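Local coordinates for protein beta-L-arabinobiosidase (Bacteroides thetaiotaomicron, PDB 5MQR) that is a multidomain glycosidase of a human gut bacterium and probably hydrolyses glycosidic linkages of complex plant pectin, at residues Gly43-Val48 with Thr346-Val351; Thr320-Tyr325 with Leu334-Ser339; Val407-Ser412 with Glu462-Ala467. All coordinates share one frame; numbering follows the deposited sequence.

Interaction 1. Residues Gly43-Val48 with Thr346-Val351; sequences GQLSPV and TTLNLV. With NA (sodium ion), chain I.
L45 fills the apolar middle of this contact, lying between L348 and L350. Its CD2 methyl meets CD2 of L348 at 3.9 Å. Its CB lies against CB of L350. P47 extends the greasy patch, with its CB 4.0 Å from CB of L350. At the far end CG1 of V48 rests on CB of N349 at 3.7 Å.

The polar edge centres on the carbonyl of S46. Its oxygen takes two hydrogen bonds, one from backbone N of L350 (3.0 Å) and one from ND2 of N349 (3.1 Å). The two donors approach from opposite faces of the carbonyl plane. N349 turns its CG away from its own carbonyl carbon (chi1 -66°), which brings the amide back to this oxygen, in the plane of the amide. Backbone N of V48 adds a weak bond to O of L350. P47 and L350 thus form a single beta bridge.

Farther out, O of Q44 binds the sodium ion at 2.5 Å. A water on the same ion accepts a hydrogen bond from N of S46 (2.9 Å). E494 and N495 also bind this sodium.

The chemistry implies a loop set in place twice. A buried carbonyl with two donors fixes it to strand 349-350, and the sodium ties it to the region of E494 and N495.

Interaction 2. Residues Thr320-Tyr325 with Leu334-Ser339; sequences TYATVY and LAISLS
Y325 and S337 form the tightest side-chain meeting of this antiparallel hairpin. Y325 OH and S337 OG are only 2.7 Å apart, with S337 OG at the edge of the ring, near its plane. CG of Y325 stands between its backbone N and carbonyl carbon (chi1 59°), which lays the ring back along the sheet toward S337. S337 OG hydrogen-bonds O of T347, on the chain leading to strand 349-350. A phenylalanine at Y325 would lack the hydroxyl and would probably leave S337 OG without its close partner on strand 321-325.

The backbones are evenly joined. Y321 with S339, T323 with S337 and Y325 with A335 are hydrogen-bonded pairs. N of T323 reaches O of S337 at 2.9 Å. A322 with L338 and V324 with I336 are the non-hydrogen-bonded pairs between them.

Contacts are looser on the face of A322, V324, I336 and L338. CB of A322 lies 4.0 Å from both CD1 of I336 and CD2 of L338. CG2 of V324 and CG1 of I336 are 4.2 Å apart. V324 is closer to L334, with CG1 to CG at 3.8 Å. T320, partly exposed at the hairpin's open end, comes nearest with CB, 3.5 Å from O of S339.

The hairpin supplies the two inner strands of a four-stranded antiparallel sheet, consistent with a propeller blade of the BNR-repeat type. Strand 311-315 flanks one side and strand 349-350 the other. Y345 and F304 pack on the face of T323 and Y325. V324 and I336 face strand 387-393, at V389 and L387.

Interaction 3. Residues Val407-Ser412 with Glu462-Ala467; sequences VQINAS and ERKIPA
The ammonium group of K464 is gripped by three oxygens. Across this contact NZ gives a hydrogen bond to O of I409 at 2.8 Å, tilted 23° from the carbonyl plane. The other two partners are S46 OG and P47 O, from the loop before strand 52-57. S46 OG is in turn hydrogen-bonded to E565, whose carboxylate would probably help to offset the lysine's charge. The K464 chain leaves with CG opposite the backbone N (chi1 -160°) and then runs fully extended, which carries NZ across to the 407-412 loop. CE passes close to the same I409 oxygen, at 3.4 Å.

A411 is the apolar counterpart. Its CB points at the strand and lies over the backbone, 3.4 Å from O of K464 and 3.6 Å from CA of I465. The ring of P466 sits beside it, with CG 3.8 Å from O of A411. A water joins the two backbones here. It accepts from N of A411 (2.9 Å) and donates to O of I465 (2.6 Å).

O of K464 takes a hydrogen bond within its own strand, from NH1 of R463. That nitrogen reaches it at 2.8 Å, nearly in line with the C=O bond. NE of R463 forms a salt bridge with D417, so the guanidinium is tied to its own strand and to D417.

The loop leads from strand 397-403 to strand 416-417, and V407 and I409 rest on L338. Strand 460-468 runs between strands 431-435 and 564-570, in the sialidase-like CBM region.

From the N terminus, the loop 43-48 comes first. Interaction 1 joins it to strand 349-350, closing a span of nearly three hundred residues. Interaction 2 nests inside that span as a local hairpin. The two meet in one sheet, where strand 349-350 borders strand 334-339 through N of I336 and O of N349. Interaction 3 follows in series and closes the shorter span between 407-412 and 462-467. It touches both earlier contacts: V48 lies against Q408, and L338 packs on V407. Together they tie the sheet of the BNR-like region to the N-terminal loop and to the long mixed sheet that contains strand 460-468.

Interaction 1. Residues Gly43-Val48 with Thr346-Val351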
loop_
_atom_site.group_PDB
_atom_site.type_symbol
_atom_site.label_atom_id
_atom_site.label_comp_id
_atom_site.label_asym_id
_atom_site.label_seq_id
_atom_site.Cartn_x
_atom_site.Cartn_y
_atom_site.Cartn_z
ATOM N N GLY A 43 -19.445 -12.950 4.657
ATOM C CA GLY A 43 -20.037 -11.780 3.970
ATOM C C GLY A 43 -19.608 -11.494 2.523
ATOM O O GLY A 43 -19.976 -10.464 1.971
ATOM N N GLN A 44 -18.855 -12.415 1.920
ATOM C CA GLN A 44 -18.092 -12.178 0.705
ATOM C C GLN A 44 -17.070 -11.063 0.869
ATOM O O GLN A 44 -16.673 -10.486 -0.109
ATOM C CB GLN A 44 -18.986 -11.907 -0.511
ATOM C CG GLN A 44 -19.957 -13.019 -0.790
ATOM C CD GLN A 44 -20.693 -12.818 -2.108
ATOM O OE1 GLN A 44 -21.796 -12.295 -2.131
ATOM N NE2 GLN A 44 -20.082 -13.241 -3.210
ATOM N N LEU A 45 -16.618 -10.807 2.101
ATOM C CA LEU A 45 -15.567 -9.838 2.380
ATOM C C LEU A 45 -14.207 -10.505 2.308
ATOM O O LEU A 45 -14.005 -11.566 2.889
ATOM C CB LEU A 45 -15.744 -9.255 3.767
ATOM C CG LEU A 45 -17.071 -8.561 4.060
ATOM C CD1 LEU A 45 -17.057 -8.071 5.490
ATOM C CD2 LEU A 45 -17.337 -7.398 3.099
ATOM N N SER A 46 -13.287 -9.889 1.575
ATOM C CA SER A 46 -11.915 -10.316 1.547
ATOM C C SER A 46 -11.261 -9.816 2.821
ATOM O O SER A 46 -11.560 -8.712 3.280
ATOM C CB SER A 46 -11.191 -9.733 0.329
ATOM O OG SER A 46 -9.904 -10.317 0.173
ATOM N N PRO A 47 -10.390 -10.627 3.417
ATOM C CA PRO A 47 -9.741 -10.207 4.650
ATOM C C PRO A 47 -8.602 -9.268 4.400
ATOM O O PRO A 47 -8.046 -9.283 3.318
ATOM C CB PRO A 47 -9.207 -11.516 5.235
ATOM C CG PRO A 47 -8.914 -12.349 4.025
ATOM C CD PRO A 47 -10.008 -11.999 3.039
ATOM N N VAL A 48 -8.255 -8.482 5.418
ATOM C CA VAL A 48 -6.995 -7.761 5.421
ATOM C C VAL A 48 -5.836 -8.762 5.549
ATOM O O VAL A 48 -6.036 -9.907 5.961
ATOM C CB VAL A 48 -6.957 -6.628 6.462
ATOM C CG1 VAL A 48 -8.085 -5.628 6.183
ATOM C CG2 VAL A 48 -7.042 -7.141 7.887
ATOM N N THR A 346 -13.993 4.307 5.252
ATOM C CA THR A 346 -14.062 4.146 3.805
ATOM C C THR A 346 -13.894 2.732 3.294
ATOM O O THR A 346 -14.082 2.520 2.117
ATOM C CB THR A 346 -12.975 5.020 3.121
ATOM O OG1 THR A 346 -11.682 4.598 3.548
ATOM C CG2 THR A 346 -13.150 6.483 3.517
ATOM N N THR A 347 -13.538 1.773 4.150
ATOM C CA THR A 347 -13.297 0.387 3.736
ATOM C C THR A 347 -14.139 -0.603 4.560
ATOM O O THR A 347 -14.637 -0.272 5.647
ATOM C CB THR A 347 -11.797 0.002 3.925
ATOM O OG1 THR A 347 -11.450 0.004 5.320
ATOM C CG2 THR A 347 -10.879 0.978 3.167
ATOM N N LEU A 348 -14.252 -1.820 4.036
ATOM C CA LEU A 348 -14.905 -2.920 4.736
ATOM C C LEU A 348 -14.274 -4.226 4.300
ATOM O O LEU A 348 -14.361 -4.594 3.143
ATOM C CB LEU A 348 -16.397 -2.938 4.455
ATOM C CG LEU A 348 -17.187 -4.004 5.220
ATOM C CD1 LEU A 348 -17.147 -3.697 6.708
ATOM C CD2 LEU A 348 -18.608 -4.079 4.704
ATOM N N ASN A 349 -13.614 -4.896 5.229
ATOM C CA ASN A 349 -12.934 -6.167 4.986
ATOM C C ASN A 349 -13.145 -7.109 6.169
ATOM O O ASN A 349 -13.689 -6.719 7.212
ATOM C CB ASN A 349 -11.444 -5.917 4.776
ATOM C CG ASN A 349 -11.164 -5.114 3.507
ATOM O OD1 ASN A 349 -11.040 -3.891 3.556
ATOM N ND2 ASN A 349 -11.116 -5.798 2.371
ATOM N N LEU A 350 -12.730 -8.352 5.983
ATOM C CA LEU A 350 -12.954 -9.425 6.955
ATOM C C LEU A 350 -11.873 -9.499 8.026
ATOM O O LEU A 350 -10.668 -9.341 7.745
ATOM C CB LEU A 350 -13.002 -10.765 6.223
ATOM C CG LEU A 350 -13.456 -11.980 7.046
ATOM C CD1 LEU A 350 -14.950 -11.868 7.325
ATOM C CD2 LEU A 350 -13.113 -13.225 6.252
ATOM N N VAL A 351 -12.316 -9.733 9.258
ATOM C CA VAL A 351 -11.439 -10.116 10.361
ATOM C C VAL A 351 -11.654 -11.610 10.623
ATOM O O VAL A 351 -10.715 -12.374 10.506
ATOM C CB VAL A 351 -11.716 -9.296 11.634
ATOM C CG1 VAL A 351 -10.908 -9.823 12.818
ATOM C CG2 VAL A 351 -11.404 -7.826 11.384
HETATM NA NA NA I . -15.593 -8.784 -1.652
HETATM O O HOH W 1 -14.088 -7.990 -0.435
HETATM O O HOH W 2 -17.626 -7.766 -1.279
HETATM O O HOH W 3 -15.565 -7.044 -3.481
#

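Interaction 2. Residues Thr320-Tyr325 with Leu334-Ser339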
loop_
_atom_site.group_PDB
_atom_site.type_symbol
_atom_site.label_atom_id
_atom_site.label_comp_id
_atom_site.label_asym_id
_atom_site.label_seq_id
_atom_site.Cartn_x
_atom_site.Cartn_y
_atom_site.Cartn_z
ATOM N N THR A 320 -3.773 6.121 12.541
ATOM C CA THR A 320 -5.063 6.000 11.874
ATOM C C THR A 320 -6.077 5.317 12.810
ATOM O O THR A 320 -5.794 5.104 13.987
ATOM C CB THR A 320 -4.934 5.273 10.525
ATOM O OG1 THR A 320 -4.632 3.889 10.727
ATOM C CG2 THR A 320 -3.859 5.939 9.661
ATOM N N TYR A 321 -7.271 5.045 12.293
ATOM C CA TYR A 321 -8.365 4.568 13.088
ATOM C C TYR A 321 -8.999 3.338 12.424
ATOM O O TYR A 321 -8.875 3.149 11.208
ATOM C CB TYR A 321 -9.362 5.707 13.276
ATOM C CG TYR A 321 -8.803 6.862 14.104
ATOM C CD1 TYR A 321 -8.040 7.881 13.512
ATOM C CD2 TYR A 321 -9.045 6.942 15.457
ATOM C CE1 TYR A 321 -7.540 8.949 14.262
ATOM C CE2 TYR A 321 -8.547 7.987 16.211
ATOM C CZ TYR A 321 -7.790 8.991 15.603
ATOM O OH TYR A 321 -7.309 10.016 16.370
ATOM N N ALA A 322 -9.632 2.500 13.248
ATOM C CA ALA A 322 -10.316 1.299 12.803
ATOM C C ALA A 322 -11.547 1.015 13.669
ATOM O O ALA A 322 -11.548 1.258 14.881
ATOM C CB ALA A 322 -9.387 0.094 12.823
ATOM N N THR A 323 -12.594 0.500 13.018
ATOM C CA THR A 323 -13.757 -0.053 13.709
ATOM C C THR A 323 -13.832 -1.534 13.396
ATOM O O THR A 323 -13.499 -1.936 12.286
ATOM C CB THR A 323 -15.062 0.642 13.301
ATOM O OG1 THR A 323 -15.025 0.929 11.897
ATOM C CG2 THR A 323 -15.219 1.904 14.053
ATOM N N VAL A 324 -14.227 -2.331 14.387
ATOM C CA VAL A 324 -14.421 -3.775 14.242
ATOM C C VAL A 324 -15.817 -4.092 14.746
ATOM O O VAL A 324 -16.218 -3.635 15.809
ATOM C CB VAL A 324 -13.343 -4.566 15.009
ATOM C CG1 VAL A 324 -13.547 -6.067 14.873
ATOM C CG2 VAL A 324 -11.964 -4.180 14.465
ATOM N N TYR A 325 -16.574 -4.820 13.937
ATOM C CA TYR A 325 -18.003 -4.989 14.153
ATOM C C TYR A 325 -18.584 -6.033 13.228
ATOM O O TYR A 325 -17.963 -6.404 12.246
ATOM C CB TYR A 325 -18.759 -3.672 13.946
ATOM C CG TYR A 325 -18.645 -3.012 12.571
ATOM C CD1 TYR A 325 -17.456 -2.413 12.149
ATOM C CD2 TYR A 325 -19.732 -2.944 11.715
ATOM C CE1 TYR A 325 -17.357 -1.774 10.905
ATOM C CE2 TYR A 325 -19.638 -2.316 10.470
ATOM C CZ TYR A 325 -18.448 -1.730 10.074
ATOM O OH TYR A 325 -18.347 -1.141 8.857
ATOM N N LEU A 334 -17.259 -10.977 11.372
ATOM C CA LEU A 334 -16.654 -9.888 12.116
ATOM C C LEU A 334 -15.761 -9.192 11.089
ATOM O O LEU A 334 -14.944 -9.853 10.429
ATOM C CB LEU A 334 -15.838 -10.402 13.289
ATOM C CG LEU A 334 -15.412 -9.358 14.325
ATOM C CD1 LEU A 334 -16.634 -8.818 15.051
ATOM C CD2 LEU A 334 -14.457 -9.979 15.326
ATOM N N ALA A 335 -15.955 -7.887 10.935
ATOM C CA ALA A 335 -15.323 -7.107 9.879
ATOM C C ALA A 335 -14.576 -5.915 10.463
ATOM O O ALA A 335 -14.736 -5.573 11.636
ATOM C CB ALA A 335 -16.395 -6.628 8.908
ATOM N N ILE A 336 -13.772 -5.289 9.621
ATOM C CA ILE A 336 -12.991 -4.124 9.981
ATOM C C ILE A 336 -13.183 -3.048 8.898
ATOM O O ILE A 336 -13.203 -3.343 7.688
ATOM C CB ILE A 336 -11.490 -4.455 10.193
ATOM C CG1 ILE A 336 -10.712 -3.190 10.629
ATOM C CG2 ILE A 336 -10.852 -5.106 8.953
ATOM C CD1 ILE A 336 -9.284 -3.461 11.068
ATOM N N SER A 337 -13.355 -1.811 9.362
ATOM C CA SER A 337 -13.411 -0.635 8.521
ATOM C C SER A 337 -12.311 0.335 8.970
ATOM O O SER A 337 -12.100 0.516 10.160
ATOM C CB SER A 337 -14.803 0.041 8.608
ATOM O OG SER A 337 -15.853 -0.711 7.998
ATOM N N LEU A 338 -11.643 0.975 8.017
ATOM C CA LEU A 338 -10.540 1.912 8.296
ATOM C C LEU A 338 -10.912 3.371 8.030
ATOM O O LEU A 338 -11.817 3.662 7.231
ATOM C CB LEU A 338 -9.317 1.541 7.450
ATOM C CG LEU A 338 -8.892 0.071 7.549
ATOM C CD1 LEU A 338 -7.765 -0.215 6.578
ATOM C CD2 LEU A 338 -8.514 -0.316 8.978
ATOM N N SER A 339 -10.208 4.269 8.729
ATOM C CA SER A 339 -10.389 5.716 8.638
ATOM C C SER A 339 -9.050 6.360 8.903
ATOM O O SER A 339 -8.319 5.912 9.799
ATOM C CB SER A 339 -11.372 6.221 9.699
ATOM O OG SER A 339 -11.494 7.640 9.706
#

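Interaction 3. Residues Val407-Ser412 with Glu462-Ala467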
loop_
_atom_site.group_PDB
_atom_site.type_symbol
_atom_site.label_atom_id
_atom_site.label_comp_id
_atom_site.label_asym_id
_atom_site.label_seq_id
_atom_site.Cartn_x
_atom_site.Cartn_y
_atom_site.Cartn_z
ATOM N N VAL A 407 -2.721 -1.462 8.524
ATOM C CA VAL A 407 -3.642 -2.471 8.002
ATOM C C VAL A 407 -3.559 -2.487 6.480
ATOM O O VAL A 407 -3.825 -1.497 5.868
ATOM C CB VAL A 407 -5.081 -2.206 8.470
ATOM C CG1 VAL A 407 -6.019 -3.326 7.974
ATOM C CG2 VAL A 407 -5.137 -2.068 10.005
ATOM N N GLN A 408 -3.155 -3.602 5.894
ATOM C CA GLN A 408 -2.989 -3.748 4.444
ATOM C C GLN A 408 -4.187 -4.524 3.898
ATOM O O GLN A 408 -4.504 -5.559 4.430
ATOM C CB GLN A 408 -1.735 -4.575 4.123
ATOM C CG GLN A 408 -0.469 -3.870 3.697
ATOM C CD GLN A 408 0.632 -4.887 3.416
ATOM O OE1 GLN A 408 1.213 -5.464 4.350
ATOM N NE2 GLN A 408 0.874 -5.172 2.135
ATOM N N ILE A 409 -4.810 -4.039 2.829
ATOM C CA ILE A 409 -5.895 -4.742 2.159
ATOM C C ILE A 409 -5.351 -5.786 1.167
ATOM O O ILE A 409 -5.777 -6.943 1.183
ATOM C CB ILE A 409 -6.840 -3.802 1.371
ATOM C CG1 ILE A 409 -7.304 -2.602 2.202
ATOM C CG2 ILE A 409 -8.030 -4.582 0.827
ATOM C CD1 ILE A 409 -7.782 -2.955 3.581
ATOM N N ASN A 410 -4.452 -5.377 0.281
ATOM C CA ASN A 410 -3.956 -6.264 -0.769
ATOM C C ASN A 410 -2.525 -6.622 -0.541
ATOM O O ASN A 410 -1.798 -5.894 0.104
ATOM C CB ASN A 410 -4.070 -5.600 -2.130
ATOM C CG ASN A 410 -5.479 -5.184 -2.445
ATOM O OD1 ASN A 410 -6.447 -5.910 -2.211
ATOM N ND2 ASN A 410 -5.605 -3.993 -2.967
ATOM N N ALA A 411 -2.124 -7.755 -1.086
ATOM C CA ALA A 411 -0.753 -8.178 -1.025
ATOM C C ALA A 411 -0.015 -7.427 -2.146
ATOM O O ALA A 411 -0.534 -7.329 -3.263
ATOM C CB ALA A 411 -0.666 -9.672 -1.228
ATOM N N SER A 412 1.161 -6.896 -1.841
ATOM C CA SER A 412 1.951 -6.139 -2.800
ATOM C C SER A 412 3.010 -7.000 -3.509
ATOM O O SER A 412 3.665 -6.536 -4.441
ATOM C CB SER A 412 2.613 -4.950 -2.106
ATOM O OG SER A 412 3.670 -5.343 -1.269
ATOM N N GLU A 462 -4.792 -19.013 4.865
ATOM C CA GLU A 462 -5.040 -18.348 3.586
ATOM C C GLU A 462 -3.803 -17.510 3.257
ATOM O O GLU A 462 -3.341 -16.728 4.093
ATOM C CB GLU A 462 -6.234 -17.369 3.586
ATOM C CG GLU A 462 -7.531 -17.793 4.241
ATOM C CD GLU A 462 -8.801 -17.067 3.732
ATOM O OE1 GLU A 462 -8.720 -16.034 3.050
ATOM O OE2 GLU A 462 -9.932 -17.582 3.992
ATOM N N ARG A 463 -3.289 -17.654 2.038
ATOM C CA ARG A 463 -2.219 -16.779 1.535
ATOM C C ARG A 463 -2.824 -15.794 0.536
ATOM O O ARG A 463 -3.214 -16.175 -0.575
ATOM C CB ARG A 463 -1.088 -17.594 0.886
ATOM C CG ARG A 463 0.108 -16.794 0.429
ATOM C CD ARG A 463 0.765 -16.046 1.569
ATOM N NE ARG A 463 2.137 -15.590 1.325
ATOM C CZ ARG A 463 2.491 -14.412 0.803
ATOM N NH1 ARG A 463 1.589 -13.524 0.388
ATOM N NH2 ARG A 463 3.776 -14.110 0.696
ATOM N N LYS A 464 -2.942 -14.540 0.951
ATOM C CA LYS A 464 -3.359 -13.495 0.033
ATOM C C LYS A 464 -2.187 -13.091 -0.892
ATOM O O LYS A 464 -1.059 -12.937 -0.443
ATOM C CB LYS A 464 -3.888 -12.299 0.808
ATOM C CG LYS A 464 -4.769 -11.408 -0.028
ATOM C CD LYS A 464 -5.713 -10.576 0.837
ATOM C CE LYS A 464 -6.716 -9.915 -0.067
ATOM N NZ LYS A 464 -7.566 -8.982 0.694
ATOM N N ILE A 465 -2.462 -12.973 -2.182
ATOM C CA ILE A 465 -1.451 -12.626 -3.193
ATOM C C ILE A 465 -2.016 -11.533 -4.095
ATOM O O ILE A 465 -3.224 -11.281 -4.056
ATOM C CB ILE A 465 -1.067 -13.843 -4.042
ATOM C CG1 ILE A 465 -2.303 -14.452 -4.693
ATOM C CG2 ILE A 465 -0.337 -14.863 -3.186
ATOM C CD1 ILE A 465 -1.987 -15.346 -5.851
ATOM N N PRO A 466 -1.158 -10.882 -4.915
ATOM C CA PRO A 466 -1.685 -9.915 -5.887
ATOM C C PRO A 466 -2.697 -10.572 -6.825
ATOM O O PRO A 466 -2.445 -11.662 -7.337
ATOM C CB PRO A 466 -0.438 -9.456 -6.670
ATOM C CG PRO A 466 0.716 -9.800 -5.805
ATOM C CD PRO A 466 0.303 -11.036 -5.034
ATOM N N ALA A 467 -3.834 -9.903 -6.987
ATOM C CA ALA A 467 -4.927 -10.351 -7.836
ATOM C C ALA A 467 -4.385 -10.660 -9.222
ATOM O O ALA A 467 -3.775 -9.784 -9.839
ATOM C CB ALA A 467 -5.997 -9.258 -7.907
HETATM O O HOH W 4 -4.057 -9.097 -2.817
#